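Local structure of geranyl diphosphate synthase small subunit (Antirrhinum majus, 3QKC) at residues Leu183-Ala188 / Lys204-Gly209; Gly213-Leu218 / Glu232-Ala237; Ala51-Ala56 / Ser65-Ala70. The protein probably serves as the regulatory partner in a heteromeric prenyltransferase that joins dimethylallyl and isopentenyl diphosphates to give geranyl diphosphate. All coordinates share one frame; numbering follows the deposited sequence.

Interaction 1: Leu183-Ala188 / Lys204-Gly209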
loop_
_atom_site.group_PDB
_atom_site.type_symbol
_atom_site.label_atom_id
_atom_site.label_comp_id
_atom_site.label_asym_id
_atom_site.label_seq_id
_atom_site.Cartn_x
_atom_site.Cartn_y
_atom_site.Cartn_z
ATOM N N LEU A 183 -4.977 -13.510 -4.655
ATOM C CA LEU A 183 -3.526 -13.540 -4.394
ATOM C C LEU A 183 -2.774 -14.395 -5.414
ATOM O O LEU A 183 -1.763 -13.954 -5.953
ATOM C CB LEU A 183 -3.221 -13.961 -2.961
ATOM C CG LEU A 183 -1.981 -13.432 -2.229
ATOM C CD1 LEU A 183 -1.671 -11.987 -2.511
ATOM C CD2 LEU A 183 -2.190 -13.627 -0.740
ATOM N N HIS A 184 -3.282 -15.587 -5.724
ATOM C CA HIS A 184 -2.631 -16.429 -6.739
ATOM C C HIS A 184 -2.729 -15.821 -8.162
ATOM O O HIS A 184 -1.755 -15.841 -8.930
ATOM C CB HIS A 184 -3.206 -17.841 -6.703
ATOM C CG HIS A 184 -2.746 -18.659 -5.533
ATOM N ND1 HIS A 184 -3.128 -18.393 -4.234
ATOM C CD2 HIS A 184 -1.945 -19.755 -5.473
ATOM C CE1 HIS A 184 -2.578 -19.287 -3.428
ATOM N NE2 HIS A 184 -1.867 -20.129 -4.155
ATOM N N ALA A 185 -3.906 -15.284 -8.491
ATOM C CA ALA A 185 -4.137 -14.636 -9.776
ATOM C C ALA A 185 -3.090 -13.539 -10.023
ATOM O O ALA A 185 -2.443 -13.508 -11.068
ATOM C CB ALA A 185 -5.559 -14.064 -9.831
ATOM N N CYS A 186 -2.904 -12.681 -9.024
ATOM C CA CYS A 186 -1.917 -11.614 -9.049
ATOM C C CYS A 186 -0.494 -12.144 -9.178
ATOM O O CYS A 186 0.306 -11.648 -9.995
ATOM C CB CYS A 186 -2.049 -10.777 -7.785
ATOM S SG CYS A 186 -0.686 -9.625 -7.529
ATOM N N GLY A 187 -0.159 -13.123 -8.351
ATOM C CA GLY A 187 1.132 -13.782 -8.464
ATOM C C GLY A 187 1.402 -14.267 -9.879
ATOM O O GLY A 187 2.448 -13.977 -10.456
ATOM N N ALA A 188 0.447 -15.010 -10.437
ATOM C CA ALA A 188 0.613 -15.597 -11.761
ATOM C C ALA A 188 0.707 -14.499 -12.811
ATOM O O ALA A 188 1.573 -14.547 -13.687
ATOM C CB ALA A 188 -0.526 -16.523 -12.057
ATOM N N LYS A 204 -4.693 -15.541 -19.217
ATOM C CA LYS A 204 -4.807 -16.979 -19.007
ATOM C C LYS A 204 -4.149 -17.438 -17.701
ATOM O O LYS A 204 -4.750 -18.196 -16.935
ATOM C CB LYS A 204 -4.267 -17.755 -20.211
ATOM C CG LYS A 204 -5.219 -17.765 -21.420
ATOM C CD LYS A 204 -4.844 -18.831 -22.434
ATOM C CE LYS A 204 -5.979 -19.102 -23.419
ATOM N NZ LYS A 204 -6.979 -20.081 -22.888
ATOM N N LEU A 205 -2.930 -16.965 -17.444
ATOM C CA LEU A 205 -2.242 -17.290 -16.196
ATOM C C LEU A 205 -2.936 -16.647 -15.017
ATOM O O LEU A 205 -2.941 -17.207 -13.915
ATOM C CB LEU A 205 -0.760 -16.908 -16.248
ATOM C CG LEU A 205 0.074 -18.025 -16.897
ATOM C CD1 LEU A 205 1.306 -17.470 -17.607
ATOM C CD2 LEU A 205 0.439 -19.141 -15.888
ATOM N N ARG A 206 -3.548 -15.485 -15.258
ATOM C CA ARG A 206 -4.331 -14.822 -14.226
ATOM C C ARG A 206 -5.504 -15.705 -13.818
ATOM O O ARG A 206 -5.732 -15.931 -12.627
ATOM C CB ARG A 206 -4.827 -13.441 -14.671
ATOM C CG ARG A 206 -5.285 -12.570 -13.493
ATOM C CD ARG A 206 -5.999 -11.316 -13.960
ATOM N NE ARG A 206 -5.091 -10.188 -14.181
ATOM C CZ ARG A 206 -4.663 -9.790 -15.380
ATOM N NH1 ARG A 206 -3.853 -8.744 -15.488
ATOM N NH2 ARG A 206 -5.045 -10.429 -16.477
ATOM N N ARG A 207 -6.231 -16.209 -14.816
ATOM C CA ARG A 207 -7.343 -17.123 -14.568
ATOM C C ARG A 207 -6.825 -18.391 -13.903
ATOM O O ARG A 207 -7.420 -18.871 -12.937
ATOM C CB ARG A 207 -8.115 -17.441 -15.855
ATOM C CG ARG A 207 -8.893 -16.249 -16.406
ATOM C CD ARG A 207 -10.001 -16.663 -17.389
ATOM N NE ARG A 207 -9.491 -17.279 -18.622
ATOM C CZ ARG A 207 -8.893 -16.617 -19.615
ATOM N NH1 ARG A 207 -8.686 -15.308 -19.541
ATOM N NH2 ARG A 207 -8.475 -17.273 -20.684
ATOM N N PHE A 208 -5.695 -18.906 -14.390
ATOM C CA PHE A 208 -5.065 -20.048 -13.734
ATOM C C PHE A 208 -4.899 -19.818 -12.237
ATOM O O PHE A 208 -5.339 -20.638 -11.438
ATOM C CB PHE A 208 -3.707 -20.413 -14.335
ATOM C CG PHE A 208 -3.050 -21.569 -13.625
ATOM C CD1 PHE A 208 -3.418 -22.884 -13.922
ATOM C CD2 PHE A 208 -2.109 -21.346 -12.614
ATOM C CE1 PHE A 208 -2.835 -23.965 -13.240
ATOM C CE2 PHE A 208 -1.525 -22.419 -11.932
ATOM C CZ PHE A 208 -1.886 -23.731 -12.248
ATOM N N GLY A 209 -4.249 -18.710 -11.878
ATOM C CA GLY A 209 -3.978 -18.381 -10.483
ATOM C C GLY A 209 -5.241 -18.315 -9.666
ATOM O O GLY A 209 -5.311 -18.874 -8.579
#

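Interaction 2: Gly213-Leu218 / Glu232-Ala237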
loop_
_atom_site.group_PDB
_atom_site.type_symbol
_atom_site.label_atom_id
_atom_site.label_comp_id
_atom_site.label_asym_id
_atom_site.label_seq_id
_atom_site.Cartn_x
_atom_site.Cartn_y
_atom_site.Cartn_z
ATOM N N GLY A 213 -5.826 -20.699 -6.533
ATOM C CA GLY A 213 -5.914 -19.929 -5.298
ATOM C C GLY A 213 -7.228 -20.139 -4.585
ATOM O O GLY A 213 -7.266 -20.301 -3.351
ATOM N N THR A 214 -8.321 -20.150 -5.357
ATOM C CA THR A 214 -9.621 -20.508 -4.805
ATOM C C THR A 214 -9.593 -21.924 -4.198
ATOM O O THR A 214 -10.096 -22.139 -3.089
ATOM C CB THR A 214 -10.744 -20.377 -5.848
ATOM O OG1 THR A 214 -10.770 -19.033 -6.355
ATOM C CG2 THR A 214 -12.101 -20.721 -5.232
ATOM N N VAL A 215 -9.002 -22.880 -4.910
ATOM C CA VAL A 215 -8.827 -24.238 -4.362
ATOM C C VAL A 215 -8.014 -24.224 -3.053
ATOM O O VAL A 215 -8.424 -24.819 -2.068
ATOM C CB VAL A 215 -8.227 -25.210 -5.399
ATOM C CG1 VAL A 215 -7.736 -26.520 -4.734
ATOM C CG2 VAL A 215 -9.252 -25.498 -6.497
ATOM N N GLN A 216 -6.901 -23.495 -3.042
ATOM C CA GLN A 216 -6.067 -23.374 -1.844
ATOM C C GLN A 216 -6.859 -22.763 -0.677
ATOM O O GLN A 216 -6.794 -23.252 0.467
ATOM C CB GLN A 216 -4.805 -22.563 -2.160
ATOM C CG GLN A 216 -3.538 -23.056 -1.457
ATOM C CD GLN A 216 -2.944 -24.337 -2.067
ATOM O OE1 GLN A 216 -3.661 -25.214 -2.568
ATOM N NE2 GLN A 216 -1.621 -24.438 -2.021
ATOM N N GLY A 217 -7.636 -21.723 -0.971
ATOM C CA GLY A 217 -8.588 -21.183 -0.014
ATOM C C GLY A 217 -9.560 -22.201 0.544
ATOM O O GLY A 217 -9.722 -22.302 1.765
ATOM N N LEU A 218 -10.216 -22.947 -0.344
ATOM C CA LEU A 218 -11.232 -23.925 0.047
ATOM C C LEU A 218 -10.693 -25.046 0.935
ATOM O O LEU A 218 -11.351 -25.457 1.904
ATOM C CB LEU A 218 -11.914 -24.526 -1.185
ATOM C CG LEU A 218 -12.925 -23.657 -1.940
ATOM C CD1 LEU A 218 -13.340 -24.328 -3.242
ATOM C CD2 LEU A 218 -14.143 -23.332 -1.079
ATOM N N GLU A 232 -14.072 -29.406 -10.154
ATOM C CA GLU A 232 -14.530 -28.414 -11.125
ATOM C C GLU A 232 -13.440 -27.345 -11.403
ATOM O O GLU A 232 -13.037 -27.143 -12.555
ATOM C CB GLU A 232 -15.827 -27.785 -10.597
ATOM C CG GLU A 232 -16.698 -27.039 -11.600
ATOM C CD GLU A 232 -18.097 -26.721 -11.041
ATOM O OE1 GLU A 232 -18.620 -27.511 -10.215
ATOM O OE2 GLU A 232 -18.682 -25.684 -11.436
ATOM N N LEU A 233 -12.944 -26.694 -10.347
ATOM C CA LEU A 233 -11.926 -25.629 -10.487
ATOM C C LEU A 233 -10.554 -26.130 -10.943
ATOM O O LEU A 233 -9.891 -25.470 -11.744
ATOM C CB LEU A 233 -11.799 -24.793 -9.203
ATOM C CG LEU A 233 -12.937 -23.808 -8.901
ATOM C CD1 LEU A 233 -13.084 -23.613 -7.405
ATOM C CD2 LEU A 233 -12.774 -22.463 -9.603
ATOM N N LYS A 234 -10.146 -27.296 -10.449
ATOM C CA LYS A 234 -8.900 -27.933 -10.896
ATOM C C LYS A 234 -8.878 -28.182 -12.401
ATOM O O LYS A 234 -7.837 -28.030 -13.044
ATOM C CB LYS A 234 -8.653 -29.251 -10.158
ATOM C CG LYS A 234 -8.203 -29.076 -8.718
ATOM C CD LYS A 234 -7.591 -30.352 -8.171
ATOM C CE LYS A 234 -6.911 -30.079 -6.842
ATOM N NZ LYS A 234 -6.026 -31.218 -6.467
ATOM N N GLU A 235 -10.029 -28.567 -12.947
ATOM C CA GLU A 235 -10.172 -28.822 -14.382
ATOM C C GLU A 235 -10.001 -27.541 -15.188
ATOM O O GLU A 235 -9.355 -27.552 -16.232
ATOM C CB GLU A 235 -11.521 -29.478 -14.695
ATOM C CG GLU A 235 -11.618 -30.916 -14.212
ATOM C CD GLU A 235 -12.819 -31.649 -14.772
ATOM O OE1 GLU A 235 -12.606 -32.668 -15.465
ATOM O OE2 GLU A 235 -13.970 -31.213 -14.524
ATOM N N LEU A 236 -10.575 -26.444 -14.690
ATOM C CA LEU A 236 -10.413 -25.133 -15.317
ATOM C C LEU A 236 -8.960 -24.671 -15.284
ATOM O O LEU A 236 -8.478 -24.055 -16.239
ATOM C CB LEU A 236 -11.311 -24.085 -14.658
ATOM C CG LEU A 236 -12.820 -24.197 -14.861
ATOM C CD1 LEU A 236 -13.518 -23.167 -13.987
ATOM C CD2 LEU A 236 -13.216 -24.026 -16.332
ATOM N N ALA A 237 -8.266 -24.981 -14.189
ATOM C CA ALA A 237 -6.850 -24.646 -14.052
ATOM C C ALA A 237 -6.043 -25.334 -15.146
ATOM O O ALA A 237 -5.215 -24.703 -15.806
ATOM C CB ALA A 237 -6.334 -25.022 -12.672
#

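Interaction 3: Ala51-Ala56 / Ser65-Ala70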
loop_
_atom_site.group_PDB
_atom_site.type_symbol
_atom_site.label_atom_id
_atom_site.label_comp_id
_atom_site.label_asym_id
_atom_site.label_seq_id
_atom_site.Cartn_x
_atom_site.Cartn_y
_atom_site.Cartn_z
ATOM N N ALA A 51 5.277 -18.610 -4.730
ATOM C CA ALA A 51 6.015 -19.503 -5.638
ATOM C C ALA A 51 5.406 -19.507 -7.038
ATOM O O ALA A 51 6.131 -19.616 -8.023
ATOM C CB ALA A 51 6.093 -20.915 -5.089
ATOM N N LEU A 52 4.076 -19.404 -7.139
ATOM C CA LEU A 52 3.442 -19.362 -8.464
ATOM C C LEU A 52 3.958 -18.168 -9.289
ATOM O O LEU A 52 4.181 -18.284 -10.496
ATOM C CB LEU A 52 1.919 -19.329 -8.353
ATOM C CG LEU A 52 1.078 -19.279 -9.630
ATOM C CD1 LEU A 52 1.445 -20.429 -10.585
ATOM C CD2 LEU A 52 -0.424 -19.281 -9.320
ATOM N N CYS A 53 4.148 -17.030 -8.627
ATOM C CA CYS A 53 4.718 -15.861 -9.283
ATOM C C CYS A 53 6.018 -16.173 -9.990
ATOM O O CYS A 53 6.159 -15.881 -11.173
ATOM C CB CYS A 53 4.943 -14.732 -8.291
ATOM S SG CYS A 53 5.523 -13.238 -9.140
ATOM N N VAL A 54 6.960 -16.784 -9.277
ATOM C CA VAL A 54 8.241 -17.145 -9.881
ATOM C C VAL A 54 8.078 -18.178 -11.006
ATOM O O VAL A 54 8.670 -18.027 -12.099
ATOM C CB VAL A 54 9.263 -17.623 -8.838
ATOM C CG1 VAL A 54 10.557 -18.086 -9.517
ATOM C CG2 VAL A 54 9.579 -16.497 -7.836
ATOM N N ALA A 55 7.261 -19.200 -10.744
ATOM C CA ALA A 55 7.080 -20.306 -11.678
ATOM C C ALA A 55 6.384 -19.862 -12.956
ATOM O O ALA A 55 6.689 -20.377 -14.043
ATOM C CB ALA A 55 6.318 -21.432 -11.031
ATOM N N ALA A 56 5.461 -18.909 -12.822
ATOM C CA ALA A 56 4.748 -18.354 -13.970
ATOM C C ALA A 56 5.716 -17.593 -14.868
ATOM O O ALA A 56 5.649 -17.705 -16.090
ATOM C CB ALA A 56 3.588 -17.451 -13.521
ATOM N N SER A 65 15.287 -13.932 -11.223
ATOM C CA SER A 65 15.647 -12.621 -10.676
ATOM C C SER A 65 14.687 -11.534 -11.163
ATOM O O SER A 65 14.529 -10.505 -10.503
ATOM C CB SER A 65 17.096 -12.244 -10.999
ATOM O OG SER A 65 17.275 -12.020 -12.385
ATOM N N ASP A 66 14.035 -11.792 -12.298
ATOM C CA ASP A 66 13.046 -10.885 -12.895
ATOM C C ASP A 66 11.737 -10.799 -12.093
ATOM O O ASP A 66 11.022 -9.793 -12.185
ATOM C CB ASP A 66 12.711 -11.319 -14.325
ATOM C CG ASP A 66 13.788 -10.947 -15.335
ATOM O OD1 ASP A 66 13.828 -11.598 -16.409
ATOM O OD2 ASP A 66 14.568 -10.000 -15.073
ATOM N N ALA A 67 11.436 -11.851 -11.322
ATOM C CA ALA A 67 10.165 -11.960 -10.591
ATOM C C ALA A 67 10.339 -11.992 -9.069
ATOM O O ALA A 67 9.345 -12.071 -8.329
ATOM C CB ALA A 67 9.388 -13.207 -11.056
ATOM N N MET A 68 11.586 -11.913 -8.608
ATOM C CA MET A 68 11.917 -12.065 -7.193
ATOM C C MET A 68 11.256 -10.980 -6.348
ATOM O O MET A 68 10.695 -11.260 -5.286
ATOM C CB MET A 68 13.441 -12.050 -7.007
ATOM C CG MET A 68 13.993 -12.960 -5.894
ATOM S SD MET A 68 13.263 -14.608 -5.689
ATOM C CE MET A 68 13.556 -15.367 -7.265
ATOM N N ALA A 69 11.316 -9.742 -6.827
ATOM C CA ALA A 69 10.671 -8.615 -6.128
ATOM C C ALA A 69 9.154 -8.760 -6.038
ATOM O O ALA A 69 8.573 -8.548 -4.967
ATOM C CB ALA A 69 11.047 -7.283 -6.788
ATOM N N ALA A 70 8.523 -9.125 -7.155
ATOM C CA ALA A 70 7.079 -9.383 -7.226
ATOM C C ALA A 70 6.652 -10.527 -6.289
ATOM O O ALA A 70 5.688 -10.397 -5.540
ATOM C CB ALA A 70 6.696 -9.712 -8.633
#

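Interaction 1: Leu183-Ala188 / Lys204-Gly209
A185 and G209 bring helices 169-195 and 199-219 into near-backbone contact, with CA atoms 3.8 Å apart. Consecutive in the chain, the two helices form an antiparallel hairpin, the axes of the short segments coming within 6.9 Å at 150°. Such closeness needs small residues: G209 puts only its main chain in the interface, and A185 and A188 add one methyl each.

Much of the packing sets carbon against backbone carbonyls. A188 CB sits 3.1 Å from L205 O, and H184 CB lies 3.0 Å from G209 O. R206 O receives a CA-H...O contact from A185 CA at 3.5 Å, with 129° at the hydrogen.

Apolar contact is slighter. A188 CB meets L205 CB at 4.2 Å, and the R206 aliphatic stem touches A185 CB through CG at 4.0 Å.

The polar side-chain ends look elsewhere. The R206 chain, bent at chi3 (-89°), takes its guanidinium to a salt bridge with E143, while H184 hydrogen-bonds S48 through NE2 and E180 O through ND1.

No conventional hydrogen bond spans this buried contact, so it rests mainly on close van der Waals fit, with a weak, bent C-H...O contact added.

Interaction 2: Gly213-Leu218 / Glu232-Ala237
V215 and L233 lie at the heart of an antiparallel helical hairpin, in which helix 199-219 is followed by a short connection and helix 227-241 returns alongside it. The axes of the two segments stand 9.8 Å apart at 153°, a spacing that leaves room for branched side chains between the backbones.

L233 is the shared partner. Its CB meets V215 CG2 at 3.8 Å, the two side chains sliding past each other in opposite directions. Further out, L233 CD1 reaches T214 CG2 at 3.7 Å, where the side chains cross at about a right angle, and L218 CD1 at 4.2 Å. One leucine methyl thus touches residues one helical turn apart, a task suited to a long, forked, apolar side chain.

In the all-helical isoprenoid synthase fold expected of this family, this hairpin lies against helix 169-195, whose C176 touches L218 and K177 touches T214.

V215 uses both branches. CG1, anti to the backbone N (chi1 166°), lies 4.2 Å from K234 CE, while CG2 is the methyl turned to L233. The lysine suits the border of the contact: its extended methylene chain offers carbon to V215, and its NZ hydrogen-bonds to E257 O near the end of the modelled chain. T214 is likewise divided in its roles. Its methyl faces L233, whereas OG1 hydrogen-bonds to L210 O one turn back in its own helix, which satisfies the hydroxyl of a buried residue.

Interaction 3: Ala51-Ala56 / Ser65-Ala70
C53 is the first residue of 51-56 to meet 65-70, and it does so with its sulfur. SG stands anti to the backbone N (chi1 -175°), which carries it out to the A70 methyl: SG and A70 CB are 3.8 Å apart. The same sulfur is 4.3 Å from A67 CB and 4.1 Å from A67 O, so it rests against two small residues three positions apart. A cysteine fits here as a compact, polarisable apolar group, and the alanines leave it room. C190 of helix 169-195 also packs on C53, which places the C53 side chain where helices 48-59, 68-85 and 169-195 meet.

The contact joins helix 48-59 to the very beginning of helix 68-85, the next helix in the chain, across a short connection. In catalytically active prenyltransferases the helix equivalent to 68-85 probably leads into the first aspartate-rich motif at its far end, whereas the packing here lies at its N-terminal end, well away from that motif.

V54 follows. V54 and A67 are the pair whose CA atoms are nearest, 5.6 Å apart, and A67 CB nestles 4.3 Å from V54 CA. Beyond this, V54 CG2 touches M68 CE at 4.2 Å, the two side chains meeting at an oblique angle. M68 sets out with its CB directed away from 51-56, but bends at chi2 (40°) and chi3 (60°) bring its terminal methyl round to the valine. Methionine's flexible thioether chain suits that detour. From helix 5-24, I13 packs on V54 and Y20 on M68.

In the fold
Following the chain from the N terminus, interaction 3 closes first, over eight intervening residues, and ties helix 48-59 to the start of helix 68-85. Interaction 1 comes much later, folding helix 199-219 back on helix 169-195 across 15 residues. Interaction 2 then closes over 13 residues, joining helix 199-219 to helix 227-241. The three are strictly in series; none nests or crosses. Interactions 1 and 2 share helix 199-219 and touch, for instance where F208 packs on A237. Interaction 1 also touches interaction 3, with G187 O 3.4 Å from C53 CB, and so bridges the other two, whose centres lie about 21 Å apart.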